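Local coordinates for protein putative adhesin (Komagataella phaffii, PDB 5FX8) that is a putative cell-wall adhesin that may take part in cell-cell interaction, contacting other proteins through salt bridges and hydrogen bonds, at residues 183-187 against 188-192; 231-234 against 235-239. All coordinates share one frame; numbering follows the deposited sequence.

Overall arrangement
Coming from the N terminus, the chain passes the first cohesin-like domain and enters the second, where both contacts lie. Interaction 1 closes the very short loop at 187-188, carrying the chain from strand 176-186 in one antiparallel sheet to strand 189-200 in the other. After strand 227-228, which edges the sheet of strand 189-200, interaction 2 closes the turn at 234-237, and the chain re-enters the sheet of strand 176-186 as an edge strand, 237-242. The two contacts therefore follow in series and neither nest nor cross. Their centres lie about 21 Å apart, with nearest atoms about 6 Å apart and not touching. The Cys192-Cys242 disulfide bridges strands 189-200 and 237-242.

Interaction 1 of 2, residues 183-187 against 188-192; sequences TVQTP and GTFDC
With chi1 at -78°, the CG of Phe190 stands opposite its own carbonyl carbon, which swings the ring back toward Thr183 and Gln185 on the preceding strand. Thr183 meets it with its methyl: OG1 lies beside the backbone N, CG2 takes the position opposite that N, and CG2 comes to 4.0 Å from Phe190 CZ. The two side chains approach at a slant. Gln185 reaches out in an extended chain between the ring and the turn. Its amide plane is inclined 53° to the ring of Phe190, and its CG lies 3.9 Å from the backbone N of Gly188. The glutamine side chain lies against Gly188, which has no side chain of its own. The peptide bond before Pro187 is cis, which sets the sharp bend of the chain into Gly188. No clear hydrogen bond joins the two segments; the strands pair with different neighbours, Thr183 and Gln185 with Ile247 and Gly245, Thr189 with Asn268. On the adjacent strand 260-268, Phe265 meets the Phe190 ring with the planes at about 70°. This is a beta-arch: successive strands face each other by side chains, one in each sheet of the beta-sandwich of the second cohesin-like domain.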
loop_
_atom_site.group_PDB
_atom_site.type_symbol
_atom_site.label_atom_id
_atom_site.label_comp_id
_atom_site.label_asym_id
_atom_site.label_seq_id
_atom_site.Cartn_x
_atom_site.Cartn_y
_atom_site.Cartn_z
ATOM N N THR C 183 13.220 37.550 19.816
ATOM C CA THR C 183 14.096 38.423 20.586
ATOM C C THR C 183 13.718 39.869 20.323
ATOM O O THR C 183 13.464 40.238 19.179
ATOM C CB THR C 183 15.571 38.246 20.187
ATOM O OG1 THR C 183 15.844 36.873 19.923
ATOM C CG2 THR C 183 16.498 38.694 21.299
ATOM N N VAL C 184 13.697 40.691 21.372
ATOM C CA VAL C 184 13.660 42.142 21.227
ATOM C C VAL C 184 14.791 42.755 22.048
ATOM O O VAL C 184 15.086 42.304 23.157
ATOM C CB VAL C 184 12.296 42.716 21.642
ATOM C CG1 VAL C 184 11.238 41.961 21.034
ATOM C CG2 VAL C 184 12.116 42.702 23.094
ATOM N N GLN C 185 15.431 43.780 21.502
ATOM C CA GLN C 185 16.526 44.405 22.218
ATOM C C GLN C 185 16.656 45.879 21.832
ATOM O O GLN C 185 16.363 46.263 20.700
ATOM C CB GLN C 185 17.825 43.651 21.952
ATOM C CG GLN C 185 18.890 44.501 21.398
ATOM C CD GLN C 185 20.214 43.829 21.345
ATOM O OE1 GLN C 185 21.198 44.446 20.965
ATOM N NE2 GLN C 185 20.263 42.565 21.719
ATOM N N THR C 186 17.064 46.701 22.799
ATOM C CA THR C 186 17.429 48.097 22.554
ATOM C C THR C 186 18.725 48.326 23.279
ATOM O O THR C 186 18.873 47.870 24.402
ATOM C CB THR C 186 16.381 49.109 23.077
ATOM O OG1 THR C 186 16.284 48.986 24.499
ATOM C CG2 THR C 186 15.039 48.853 22.486
ATOM N N PRO C 187 19.657 49.063 22.672
ATOM C CA PRO C 187 19.577 49.761 21.396
ATOM C C PRO C 187 20.240 49.067 20.218
ATOM O O PRO C 187 20.383 49.720 19.185
ATOM C CB PRO C 187 20.340 51.034 21.687
ATOM C CG PRO C 187 21.453 50.543 22.524
ATOM C CD PRO C 187 20.842 49.504 23.426
ATOM N N GLY C 188 20.654 47.818 20.341
ATOM C CA GLY C 188 21.440 47.209 19.281
ATOM C C GLY C 188 20.708 47.122 17.949
ATOM O O GLY C 188 19.508 47.372 17.822
ATOM N N THR C 189 21.476 46.753 16.927
ATOM C CA THR C 189 20.965 46.522 15.581
ATOM C C THR C 189 21.373 45.132 15.123
ATOM O O THR C 189 22.566 44.864 14.955
ATOM C CB THR C 189 21.482 47.573 14.593
ATOM O OG1 THR C 189 20.794 48.809 14.801
ATOM C CG2 THR C 189 21.226 47.126 13.176
ATOM N N PHE C 190 20.382 44.264 14.897
ATOM C CA PHE C 190 20.649 42.877 14.521
ATOM C C PHE C 190 21.191 42.791 13.105
ATOM O O PHE C 190 20.738 43.504 12.212
ATOM C CB PHE C 190 19.383 42.030 14.635
ATOM C CG PHE C 190 19.041 41.645 16.037
ATOM C CD1 PHE C 190 19.979 41.038 16.848
ATOM C CD2 PHE C 190 17.787 41.913 16.562
ATOM C CE1 PHE C 190 19.665 40.698 18.153
ATOM C CE2 PHE C 190 17.479 41.576 17.872
ATOM C CZ PHE C 190 18.414 40.970 18.662
ATOM N N ASP C 191 22.178 41.922 12.913
ATOM C CA ASP C 191 22.755 41.635 11.600
ATOM C C ASP C 191 22.039 40.414 11.030
ATOM O O ASP C 191 22.292 39.274 11.426
ATOM C CB ASP C 191 24.259 41.406 11.704
ATOM C CG ASP C 191 24.927 41.265 10.352
ATOM O OD1 ASP C 191 24.219 41.093 9.337
ATOM O OD2 ASP C 191 26.171 41.313 10.305
ATOM N N CYS C 192 21.142 40.657 10.088
ATOM C CA CYS C 192 20.303 39.588 9.585
ATOM C C CYS C 192 21.070 38.648 8.693
ATOM O O CYS C 192 20.628 37.525 8.460
ATOM C CB CYS C 192 19.121 40.193 8.861
ATOM S SG CYS C 192 18.253 41.268 10.003
#

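Interaction 2 of 2, residues 231-234 against 235-239; sequences PASG and LPVES
Val237 and Ser233 face each other across the mouth of a tight turn, the valine presenting its branched flank to the serine hydroxyl. Val237 turns its CB toward the loop. With CG1 anti to the backbone N (chi1 174°), both methyls lie near Ser233 OG, CG1 at 4.0 Å and CG2 at 4.1 Å. That hydroxyl makes its hydrogen bond backward to Thr230 O, so its meeting with the valine is plain van der Waals contact.

Between the two, the carbonyl of Gly234 looks into the turn, and the Val237 CB packs 3.4 Å from Gly234 O. The same oxygen accepts a weak hydrogen bond from Val237 N, 3.1 Å long and bent to 132° at the hydrogen. With a cis peptide bond between Leu235 and Pro236, and backbone angles of the expected kind at both, residues 234-237 form a type VIa beta-turn, which delivers the chain into strand 237-242 at the edge of its sheet. Leu235 and Pro236 occupy the corner, and both direct their CB atoms away from 231-234.

Leu235 and Pro236 pack on His402 of the chain of manganese lipoxygenase present in the same crystal, whose Tyr398 OH hydrogen-bonds Leu235 N and whose Arg391 and Arg379 hydrogen-bond the carbonyl oxygens of Ser233 and Ala232. Within the adhesin, Val237 also leans on Phe251 of the neighbouring strand 246-252.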
loop_
_atom_site.group_PDB
_atom_site.type_symbol
_atom_site.label_atom_id
_atom_site.label_comp_id
_atom_site.label_asym_id
_atom_site.label_seq_id
_atom_site.Cartn_x
_atom_site.Cartn_y
_atom_site.Cartn_z
ATOM N N PRO C 231 16.259 33.765 4.332
ATOM C CA PRO C 231 14.883 33.534 3.868
ATOM C C PRO C 231 14.727 32.248 3.091
ATOM O O PRO C 231 13.683 31.600 3.187
ATOM C CB PRO C 231 14.607 34.754 2.988
ATOM C CG PRO C 231 15.440 35.814 3.578
ATOM C CD PRO C 231 16.675 35.161 4.116
ATOM N N ALA C 232 15.746 31.843 2.348
ATOM C CA ALA C 232 15.628 30.693 1.479
ATOM C C ALA C 232 15.740 29.374 2.216
ATOM O O ALA C 232 15.617 28.325 1.581
ATOM C CB ALA C 232 16.688 30.743 0.379
ATOM N N SER C 233 15.972 29.373 3.515
ATOM C CA SER C 233 16.271 28.113 4.163
ATOM C C SER C 233 14.993 27.328 4.443
ATOM O O SER C 233 13.930 27.894 4.700
ATOM C CB SER C 233 17.082 28.350 5.431
ATOM O OG SER C 233 16.486 29.321 6.228
ATOM N N GLY C 234 15.098 26.012 4.334
ATOM C CA GLY C 234 14.003 25.117 4.599
ATOM C C GLY C 234 14.099 24.473 5.963
ATOM O O GLY C 234 14.832 24.923 6.849
ATOM N N LEU C 235 13.341 23.412 6.133
ATOM C CA LEU C 235 13.237 22.793 7.425
ATOM C C LEU C 235 14.609 22.349 7.910
ATOM O O LEU C 235 15.425 21.914 7.111
ATOM C CB LEU C 235 12.256 21.645 7.358
ATOM C CG LEU C 235 10.822 22.161 7.222
ATOM C CD1 LEU C 235 9.890 21.022 6.925
ATOM C CD2 LEU C 235 10.396 22.872 8.490
ATOM N N PRO C 236 14.875 22.445 9.222
ATOM C CA PRO C 236 13.982 22.668 10.353
ATOM C C PRO C 236 13.433 24.072 10.527
ATOM O O PRO C 236 12.531 24.227 11.326
ATOM C CB PRO C 236 14.867 22.315 11.540
ATOM C CG PRO C 236 16.180 22.626 11.110
ATOM C CD PRO C 236 16.239 22.197 9.693
ATOM N N VAL C 237 13.950 25.057 9.801
ATOM C CA VAL C 237 13.442 26.421 9.905
ATOM C C VAL C 237 12.021 26.472 9.361
ATOM O O VAL C 237 11.799 26.228 8.174
ATOM C CB VAL C 237 14.355 27.391 9.149
ATOM C CG1 VAL C 237 13.774 28.767 9.115
ATOM C CG2 VAL C 237 15.672 27.437 9.799
ATOM N N GLU C 238 11.058 26.812 10.217
ATOM C CA GLU C 238 9.691 27.040 9.768
ATOM C C GLU C 238 9.408 28.487 9.376
ATOM O O GLU C 238 8.558 28.729 8.516
ATOM C CB GLU C 238 8.684 26.660 10.848
ATOM C CG GLU C 238 8.809 25.301 11.404
ATOM C CD GLU C 238 7.631 24.968 12.295
ATOM O OE1 GLU C 238 7.666 25.303 13.509
ATOM O OE2 GLU C 238 6.656 24.384 11.769
ATOM N N SER C 239 10.059 29.459 10.010
ATOM C CA SER C 239 9.804 30.863 9.716
ATOM C C SER C 239 10.951 31.691 10.258
ATOM O O SER C 239 11.600 31.297 11.224
ATOM C CB SER C 239 8.494 31.314 10.335
ATOM O OG SER C 239 8.549 30.990 11.701
#